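Hemoglobin chain d1 (Lumbricus terrestris, PDB 1X9F) binds heme, here with carbon monoxide, and probably carries oxygen as a globin-family subunit of the earthworm's hemoglobin. Local coordinates at residues R97-P101 with E102-I106; K109-L112 with H113-D117; E6-K9 with V10-W14. All coordinates share one frame; numbering follows the deposited sequence.

Contact 1 leads from a loop into helix 101-119 and contact 2 lies farther along it, their centres about 17 Å apart, while contact 3 belongs to helix 4-18 near the start of the chain. Contact 1 is the one that reaches the heme pocket, contributing Arg97, Leu99, Phe103 and Phe104, and the Leu99 side chain comes within about 4 Å of that of His94, the axial ligand of the iron. In contact 2 the heme is about 6 Å from the Leu111 side chain, and in contact 3 about 12 Å from the Val10 side chain. Contacts 2 and 3 meet directly, Leu115 CD2 packing on Trp14 CZ3 at 4.1 Å; contacts 1 and 3 lie on opposite sides of the chain's centre, their centres about 25 Å apart.

Contact 1 (R97-P101 with E102-I106); sequences RNLKP and EFFDI. With HEM (protoporphyrin IX containing Fe), chain T.
Lys100 lays its aliphatic chain over one face of the Phe103 ring, with CB 4.1 Å from the ring centroid and only 6° off the normal, a CH-pi contact. The two side chains run side by side in the same direction, so farther out Lys100 CD still rides 3.5 Å from Phe103 CZ. The ring is put there by chi1 of -76°, which sets Phe103 CG beside its own backbone N, the same N that donates to Lys100 O (2.9 Å). Phe103 CD1 also reaches the heme vinyl carbon CBC at 3.5 Å, and Leu99 CD2 meets that same vinyl. One residue on, Phe104 takes the tip of Leu99 obliquely, CZ to CD1 3.8 Å, and offers a face to the heme methyl CMC, while Pro101 O lies at the ring's edge, in its plane. With an alanine here in place of Phe103, the Lys100 methylenes would probably lose the ring face they lie on and a gap is likely to open beside the vinyl CBC. This is the FG corner of the globin fold, where the loop after helix 80-95, the helix that carries His94, turns into helix 101-119 along the heme rim; from there Phe104 packs on Ile136 and Ile139 of helix 125-139, Phe103 on Ile42 and Leu99 on Pro45.

Contact 2 (K109-L112 with H113-D117); sequences KHLL and HVLGD
Lys109, His110, Leu111 and Leu112 accept hydrogen bonds at their carbonyl oxygens from the N atoms of His113, Val114, Leu115 and Gly116, a run of four alpha-helical bonds over about two turns in which Val114 N to His110 O (2.9 Å, 174°) is nearly straight and His113 N to Lys109 O, at 3.2 Å, is the longest. Over this frame the two leucines Leu111 and Leu115 carry the side-chain contact. They cross obliquely: Leu115 turns its CD1 branch back to Leu111 CG, 3.7 Å away, and that same branch lies near Leu111 CD1. Leu111 has CG anti to its N (chi1 179°), which stands the isobutyl group out from the helix, its CG and CD1 beside the Leu115 branch. Leu112 comes near the same partner more loosely, CD2 to Leu115 CD1 at 4.5 Å. Val114 sets both methyls near His110 O, CG1 at 3.3 Å, and CG2 also lies beside Leu111 O. His113 rests its CB on Lys109 O at 3.5 Å and then leads its ring away from the first segment. Within residues 109-112, Lys109 CD lies over the rim of one face of the His110 imidazole, whose ND1 is bonded to Ile106 O, while Lys109 NZ makes a salt bridge to Asp38. This part of the helix is wrapped on several sides within the globin fold: His110 and Val114 face helix 21-38, Leu112 packs on Phe125, Trp128 and His129 of helix 125-139, Leu115 touches Trp14 and Ala17 of helix 4-18, and at the assembly interface Asp117 forms a salt bridge with Arg33 of a second copy of this protein.

Contact 3 (E6-K9 with V10-W14); sequences ESLK and VKLQW
The amino-terminal helix 4-18, the A helix of the globin fold, runs as regular alpha-helix here, and its side-chain contact is that of Leu8 with Leu12, spaced four residues apart. Leu8 CD1 meets Leu12 CD2 at 3.6 Å; Leu8 has CG anti to the backbone N (chi1 -164°), which holds the branches out from the helix, where CD1 can meet CD2 of Leu12. The rest of Leu12 settles over the Leu8 carbonyl, itself bonded to Leu12 N at 3.0 Å. Three similar bonds continue the ladder: Val10 N to Glu6 O and Lys11 N to Ser7 O, both at 2.8 Å, and Gln13 N to Lys9 O at 2.9 Å. Side-chain carbons of the later residues lie against the same oxygens: the Gln13 methylene CG is 3.3 Å from Lys9 O, and the Val10 methyl CG2 is 3.4 Å from Glu6 O. At their outer ends Lys9 and Gln13 run near each other, with CE and NE2 4.2 Å apart, and Asp124 serves both. Lys9 NZ pairs with the Asp124 carboxylate and also binds Pro125 O of the neighbouring Globin III chain, whereas the Gln13 amide is held at both ends, OE1 by Trp128 NE1 and Asp124 N, NE2 by His122 O and by Asp129 of the Globin III chain. Lys11 leads the other way, to Asp78 and Ile74 O. In the fold, Val10 packs on Ile74 of helix 57-75 and on Trp128 and Cys131 of helix 125-139, and Trp14 reaches on to Leu115 of helix 101-119, while Leu8 and Leu12 turn to Val127 of the Globin III chain.

Contact 1 (R97-P101 with E102-I106)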
loop_
_atom_site.group_PDB
_atom_site.type_symbol
_atom_site.label_atom_id
_atom_site.label_comp_id
_atom_site.label_asym_id
_atom_site.label_seq_id
_atom_site.Cartn_x
_atom_site.Cartn_y
_atom_site.Cartn_z
ATOM N N ARG D 97 16.878 32.817 18.005
ATOM C CA ARG D 97 15.547 32.867 17.434
ATOM C C ARG D 97 14.601 32.668 18.591
ATOM O O ARG D 97 14.942 31.969 19.555
ATOM C CB ARG D 97 15.412 31.778 16.382
ATOM C CG ARG D 97 16.626 31.761 15.450
ATOM C CD ARG D 97 16.812 30.483 14.668
ATOM N NE ARG D 97 17.978 30.543 13.787
ATOM C CZ ARG D 97 18.032 31.231 12.651
ATOM N NH1 ARG D 97 16.989 31.945 12.243
ATOM N NH2 ARG D 97 19.137 31.211 11.915
ATOM N N ASN D 98 13.432 33.302 18.529
ATOM C CA ASN D 98 12.501 33.203 19.651
ATOM C C ASN D 98 11.856 31.834 19.682
ATOM O O ASN D 98 10.642 31.715 19.502
ATOM C CB ASN D 98 11.423 34.283 19.565
ATOM C CG ASN D 98 11.837 35.578 20.234
ATOM O OD1 ASN D 98 11.831 35.692 21.464
ATOM N ND2 ASN D 98 12.182 36.572 19.424
ATOM N N LEU D 99 12.666 30.800 19.891
ATOM C CA LEU D 99 12.147 29.445 19.965
ATOM C C LEU D 99 11.874 29.103 21.414
ATOM O O LEU D 99 12.770 29.174 22.257
ATOM C CB LEU D 99 13.128 28.430 19.363
ATOM C CG LEU D 99 13.789 28.705 18.009
ATOM C CD1 LEU D 99 14.534 27.470 17.524
ATOM C CD2 LEU D 99 12.783 29.172 16.963
ATOM N N LYS D 100 10.628 28.754 21.701
ATOM C CA LYS D 100 10.248 28.276 23.019
ATOM C C LYS D 100 10.847 26.884 23.184
ATOM O O LYS D 100 10.790 26.085 22.246
ATOM C CB LYS D 100 8.719 28.226 23.144
ATOM C CG LYS D 100 8.019 29.595 23.188
ATOM C CD LYS D 100 8.021 30.295 21.805
ATOM C CE LYS D 100 7.283 31.634 21.858
ATOM N NZ LYS D 100 8.170 32.767 22.262
ATOM N N PRO D 101 11.430 26.583 24.344
ATOM C CA PRO D 101 12.030 25.270 24.568
ATOM C C PRO D 101 11.051 24.122 24.300
ATOM O O PRO D 101 11.484 23.014 23.979
ATOM C CB PRO D 101 12.409 25.304 26.056
ATOM C CG PRO D 101 11.625 26.428 26.631
ATOM C CD PRO D 101 11.557 27.447 25.534
ATOM N N GLU D 102 9.751 24.390 24.428
ATOM C CA GLU D 102 8.726 23.360 24.209
ATOM C C GLU D 102 8.535 23.007 22.732
ATOM O O GLU D 102 7.985 21.949 22.411
ATOM C CB GLU D 102 7.385 23.726 24.873
ATOM C CG GLU D 102 6.763 25.050 24.441
ATOM C CD GLU D 102 7.051 26.198 25.399
ATOM O OE1 GLU D 102 8.177 26.274 25.943
ATOM O OE2 GLU D 102 6.146 27.037 25.600
ATOM N N PHE D 103 8.979 23.896 21.842
ATOM C CA PHE D 103 9.001 23.592 20.417
ATOM C C PHE D 103 9.718 22.279 20.144
ATOM O O PHE D 103 9.221 21.440 19.387
ATOM C CB PHE D 103 9.665 24.719 19.630
ATOM C CG PHE D 103 8.799 25.927 19.467
ATOM C CD1 PHE D 103 9.309 27.088 18.897
ATOM C CD2 PHE D 103 7.471 25.910 19.887
ATOM C CE1 PHE D 103 8.506 28.209 18.734
ATOM C CE2 PHE D 103 6.666 27.024 19.733
ATOM C CZ PHE D 103 7.182 28.176 19.153
ATOM N N PHE D 104 10.877 22.102 20.774
ATOM C CA PHE D 104 11.662 20.880 20.626
ATOM C C PHE D 104 10.926 19.686 21.206
ATOM O O PHE D 104 11.004 18.578 20.660
ATOM C CB PHE D 104 13.049 21.056 21.245
ATOM C CG PHE D 104 13.849 22.124 20.575
ATOM C CD1 PHE D 104 13.648 23.458 20.905
ATOM C CD2 PHE D 104 14.762 21.807 19.577
ATOM C CE1 PHE D 104 14.363 24.460 20.269
ATOM C CE2 PHE D 104 15.484 22.805 18.935
ATOM C CZ PHE D 104 15.284 24.133 19.283
ATOM N N ASP D 105 10.203 19.907 22.300
ATOM C CA ASP D 105 9.370 18.853 22.865
ATOM C C ASP D 105 8.288 18.422 21.888
ATOM O O ASP D 105 8.034 17.226 21.732
ATOM C CB ASP D 105 8.748 19.291 24.189
ATOM C CG ASP D 105 9.781 19.495 25.268
ATOM O OD1 ASP D 105 9.408 19.939 26.375
ATOM O OD2 ASP D 105 10.996 19.243 25.108
ATOM N N ILE D 106 7.654 19.394 21.237
ATOM C CA ILE D 106 6.648 19.095 20.221
ATOM C C ILE D 106 7.313 18.370 19.056
ATOM O O ILE D 106 6.745 17.426 18.496
ATOM C CB ILE D 106 5.936 20.384 19.740
ATOM C CG1 ILE D 106 5.103 20.997 20.872
ATOM C CG2 ILE D 106 5.044 20.099 18.513
ATOM C CD1 ILE D 106 5.041 22.520 20.846
HETATM C CHA HEM T . 17.741 25.525 11.330
HETATM C CHB HEM T . 18.603 21.102 13.170
HETATM C CHC HEM T . 14.495 21.348 15.821
HETATM C CHD HEM T . 13.854 25.958 14.229
HETATM C C1A HEM T . 18.303 24.197 11.551
HETATM C C2A HEM T . 19.427 23.821 10.841
HETATM C C3A HEM T . 19.744 22.485 11.342
HETATM C C4A HEM T . 18.674 22.304 12.344
HETATM C CMA HEM T . 20.867 21.563 10.934
HETATM C CAA HEM T . 20.114 24.600 9.755
HETATM C CBA HEM T . 21.381 25.302 10.195
HETATM C CGA HEM T . 21.931 25.897 8.915
HETATM O O1A HEM T . 22.409 25.143 8.036
HETATM O O2A HEM T . 21.876 27.137 8.783
HETATM C C1B HEM T . 17.528 20.783 14.104
HETATM C C2B HEM T . 17.473 19.546 14.723
HETATM C C3B HEM T . 16.316 19.671 15.420
HETATM C C4B HEM T . 15.759 20.905 15.229
HETATM C CMB HEM T . 18.425 18.366 14.655
HETATM C CAB HEM T . 15.905 18.686 16.202
HETATM C CBB HEM T . 15.678 17.702 17.106
HETATM C C1C HEM T . 13.915 22.677 15.576
HETATM C C2C HEM T . 12.715 23.039 16.157
HETATM C C3C HEM T . 12.546 24.322 15.721
HETATM C C4C HEM T . 13.607 24.648 14.878
HETATM C CMC HEM T . 11.814 22.247 17.082
HETATM C CAC HEM T . 11.314 25.071 16.113
HETATM C CBC HEM T . 11.204 26.471 15.961
HETATM C C1D HEM T . 14.935 26.298 13.277
HETATM C C2D HEM T . 14.997 27.524 12.607
HETATM C C3D HEM T . 16.086 27.430 11.769
HETATM C C4D HEM T . 16.601 26.082 12.052
HETATM C CMD HEM T . 14.067 28.701 12.764
HETATM C CAD HEM T . 16.669 28.450 10.823
HETATM C CBD HEM T . 16.006 28.398 9.451
HETATM C CGD HEM T . 16.727 29.431 8.616
HETATM O O1D HEM T . 17.923 29.229 8.311
HETATM O O2D HEM T . 16.097 30.452 8.274
HETATM N NA HEM T . 17.824 23.349 12.490
HETATM N NB HEM T . 16.501 21.638 14.370
HETATM N NC HEM T . 14.507 23.638 14.810
HETATM N ND HEM T . 15.882 25.390 12.954
HETATM FE FE HEM T . 16.188 23.520 13.682
#

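Contact 2 (K109-L112 with H113-D117)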
loop_
_atom_site.group_PDB
_atom_site.type_symbol
_atom_site.label_atom_id
_atom_site.label_comp_id
_atom_site.label_asym_id
_atom_site.label_seq_id
_atom_site.Cartn_x
_atom_site.Cartn_y
_atom_site.Cartn_z
ATOM N N LYS D 109 7.810 14.817 20.033
ATOM C CA LYS D 109 6.500 14.155 20.058
ATOM C C LYS D 109 6.114 13.669 18.665
ATOM O O LYS D 109 5.654 12.537 18.495
ATOM C CB LYS D 109 5.405 15.089 20.602
ATOM C CG LYS D 109 4.085 14.378 20.942
ATOM C CD LYS D 109 2.874 15.024 20.252
ATOM C CE LYS D 109 2.442 16.333 20.908
ATOM N NZ LYS D 109 1.281 16.955 20.203
ATOM N N HIS D 110 6.317 14.528 17.675
ATOM C CA HIS D 110 5.933 14.200 16.319
ATOM C C HIS D 110 6.949 13.339 15.592
ATOM O O HIS D 110 6.564 12.501 14.779
ATOM C CB HIS D 110 5.636 15.459 15.534
ATOM C CG HIS D 110 4.313 16.065 15.866
ATOM N ND1 HIS D 110 4.172 17.098 16.769
ATOM C CD2 HIS D 110 3.067 15.785 15.416
ATOM C CE1 HIS D 110 2.896 17.430 16.856
ATOM N NE2 HIS D 110 2.205 16.649 16.045
ATOM N N LEU D 111 8.234 13.542 15.870
ATOM C CA LEU D 111 9.250 12.640 15.353
ATOM C C LEU D 111 8.916 11.204 15.757
ATOM O O LEU D 111 8.881 10.315 14.908
ATOM C CB LEU D 111 10.642 13.031 15.846
ATOM C CG LEU D 111 11.780 12.121 15.374
ATOM C CD1 LEU D 111 11.954 12.158 13.848
ATOM C CD2 LEU D 111 13.079 12.481 16.086
ATOM N N LEU D 112 8.629 10.988 17.041
ATOM C CA LEU D 112 8.320 9.646 17.541
ATOM C C LEU D 112 7.065 9.049 16.906
ATOM O O LEU D 112 7.015 7.848 16.618
ATOM C CB LEU D 112 8.211 9.641 19.067
ATOM C CG LEU D 112 9.498 9.917 19.850
ATOM C CD1 LEU D 112 9.277 9.635 21.331
ATOM C CD2 LEU D 112 10.669 9.089 19.345
ATOM N N HIS D 113 6.071 9.899 16.670
ATOM C CA HIS D 113 4.809 9.498 16.063
ATOM C C HIS D 113 4.989 9.086 14.597
ATOM O O HIS D 113 4.493 8.031 14.182
ATOM C CB HIS D 113 3.802 10.640 16.197
ATOM C CG HIS D 113 2.411 10.272 15.794
ATOM N ND1 HIS D 113 2.029 10.146 14.475
ATOM C CD2 HIS D 113 1.306 10.014 16.533
ATOM C CE1 HIS D 113 0.752 9.817 14.420
ATOM N NE2 HIS D 113 0.290 9.730 15.654
ATOM N N VAL D 114 5.699 9.906 13.821
ATOM C CA VAL D 114 5.993 9.564 12.429
ATOM C C VAL D 114 6.915 8.343 12.343
ATOM O O VAL D 114 6.734 7.495 11.467
ATOM C CB VAL D 114 6.546 10.764 11.586
ATOM C CG1 VAL D 114 5.602 11.970 11.666
ATOM C CG2 VAL D 114 7.954 11.164 12.005
ATOM N N LEU D 115 7.886 8.249 13.253
ATOM C CA LEU D 115 8.775 7.088 13.293
ATOM C C LEU D 115 7.976 5.816 13.564
ATOM O O LEU D 115 8.199 4.782 12.921
ATOM C CB LEU D 115 9.883 7.266 14.332
ATOM C CG LEU D 115 11.084 8.117 13.909
ATOM C CD1 LEU D 115 11.921 8.453 15.116
ATOM C CD2 LEU D 115 11.932 7.423 12.857
ATOM N N GLY D 116 7.033 5.918 14.500
ATOM C CA GLY D 116 6.099 4.841 14.820
ATOM C C GLY D 116 5.366 4.295 13.608
ATOM O O GLY D 116 5.241 3.079 13.454
ATOM N N ASP D 117 4.887 5.188 12.743
ATOM C CA ASP D 117 4.210 4.780 11.514
ATOM C C ASP D 117 5.133 4.005 10.599
ATOM O O ASP D 117 4.740 2.989 10.035
ATOM C CB ASP D 117 3.678 5.992 10.752
ATOM C CG ASP D 117 2.535 6.668 11.464
ATOM O OD1 ASP D 117 1.652 5.958 11.988
ATOM O OD2 ASP D 117 2.429 7.909 11.544
#

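Contact 3 (E6-K9 with V10-W14)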
loop_
_atom_site.group_PDB
_atom_site.type_symbol
_atom_site.label_atom_id
_atom_site.label_comp_id
_atom_site.label_asym_id
_atom_site.label_seq_id
_atom_site.Cartn_x
_atom_site.Cartn_y
_atom_site.Cartn_z
ATOM N N GLU D 6 20.611 0.762 23.533
ATOM C CA GLU D 6 19.586 1.666 23.041
ATOM C C GLU D 6 20.072 2.533 21.880
ATOM O O GLU D 6 19.358 2.704 20.889
ATOM C CB GLU D 6 19.047 2.538 24.172
ATOM C CG GLU D 6 18.376 1.754 25.292
ATOM C CD GLU D 6 17.875 2.668 26.392
ATOM O OE1 GLU D 6 16.819 2.364 26.994
ATOM O OE2 GLU D 6 18.533 3.698 26.663
ATOM N N SER D 7 21.280 3.078 22.006
ATOM C CA SER D 7 21.860 3.902 20.950
ATOM C C SER D 7 22.036 3.087 19.680
ATOM O O SER D 7 21.831 3.588 18.572
ATOM C CB SER D 7 23.203 4.483 21.395
ATOM O OG SER D 7 24.180 3.466 21.534
ATOM N N LEU D 8 22.409 1.826 19.865
ATOM C CA LEU D 8 22.555 0.891 18.774
ATOM C C LEU D 8 21.207 0.680 18.084
ATOM O O LEU D 8 21.114 0.730 16.850
ATOM C CB LEU D 8 23.132 -0.425 19.304
ATOM C CG LEU D 8 23.719 -1.418 18.302
ATOM C CD1 LEU D 8 22.705 -2.486 17.937
ATOM C CD2 LEU D 8 24.298 -0.757 17.044
ATOM N N LYS D 9 20.170 0.475 18.893
ATOM C CA LYS D 9 18.812 0.277 18.402
ATOM C C LYS D 9 18.345 1.475 17.604
ATOM O O LYS D 9 17.779 1.333 16.519
ATOM C CB LYS D 9 17.856 0.064 19.577
ATOM C CG LYS D 9 16.465 -0.388 19.175
ATOM C CD LYS D 9 16.537 -1.716 18.431
ATOM C CE LYS D 9 15.350 -2.609 18.772
ATOM N NZ LYS D 9 15.295 -2.948 20.224
ATOM N N VAL D 10 18.580 2.658 18.163
ATOM C CA VAL D 10 18.181 3.890 17.517
ATOM C C VAL D 10 18.933 4.033 16.208
ATOM O O VAL D 10 18.325 4.337 15.182
ATOM C CB VAL D 10 18.410 5.106 18.424
ATOM C CG1 VAL D 10 18.325 6.409 17.627
ATOM C CG2 VAL D 10 17.379 5.112 19.543
ATOM N N LYS D 11 20.240 3.784 16.228
ATOM C CA LYS D 11 21.026 3.860 14.996
ATOM C C LYS D 11 20.428 2.981 13.887
ATOM O O LYS D 11 20.237 3.439 12.760
ATOM C CB LYS D 11 22.490 3.474 15.239
ATOM C CG LYS D 11 23.265 4.470 16.128
ATOM C CD LYS D 11 24.690 3.913 16.309
ATOM C CE LYS D 11 25.511 4.769 17.261
ATOM N NZ LYS D 11 25.952 6.041 16.624
ATOM N N LEU D 12 20.132 1.726 14.225
ATOM C CA LEU D 12 19.592 0.746 13.281
ATOM C C LEU D 12 18.228 1.134 12.732
ATOM O O LEU D 12 18.002 1.103 11.515
ATOM C CB LEU D 12 19.496 -0.622 13.959
ATOM C CG LEU D 12 20.636 -1.629 13.774
ATOM C CD1 LEU D 12 22.012 -0.983 13.521
ATOM C CD2 LEU D 12 20.681 -2.571 14.974
ATOM N N GLN D 13 17.325 1.507 13.638
ATOM C CA GLN D 13 15.958 1.860 13.270
ATOM C C GLN D 13 15.912 3.154 12.479
ATOM O O GLN D 13 15.059 3.328 11.605
ATOM C CB GLN D 13 15.071 1.962 14.509
ATOM C CG GLN D 13 14.876 0.636 15.216
ATOM C CD GLN D 13 13.631 0.600 16.069
ATOM O OE1 GLN D 13 13.311 1.565 16.768
ATOM N NE2 GLN D 13 12.922 -0.517 16.017
ATOM N N TRP D 14 16.830 4.058 12.797
ATOM C CA TRP D 14 16.948 5.298 12.065
ATOM C C TRP D 14 17.349 5.025 10.628
ATOM O O TRP D 14 16.795 5.625 9.706
ATOM C CB TRP D 14 17.992 6.189 12.709
ATOM C CG TRP D 14 18.183 7.460 11.982
ATOM C CD1 TRP D 14 19.350 7.940 11.478
ATOM C CD2 TRP D 14 17.177 8.428 11.664
ATOM N NE1 TRP D 14 19.144 9.162 10.880
ATOM C CE2 TRP D 14 17.816 9.485 10.977
ATOM C CE3 TRP D 14 15.793 8.520 11.900
ATOM C CZ2 TRP D 14 17.124 10.613 10.512
ATOM C CZ3 TRP D 14 15.103 9.642 11.437
ATOM C CH2 TRP D 14 15.774 10.673 10.750
#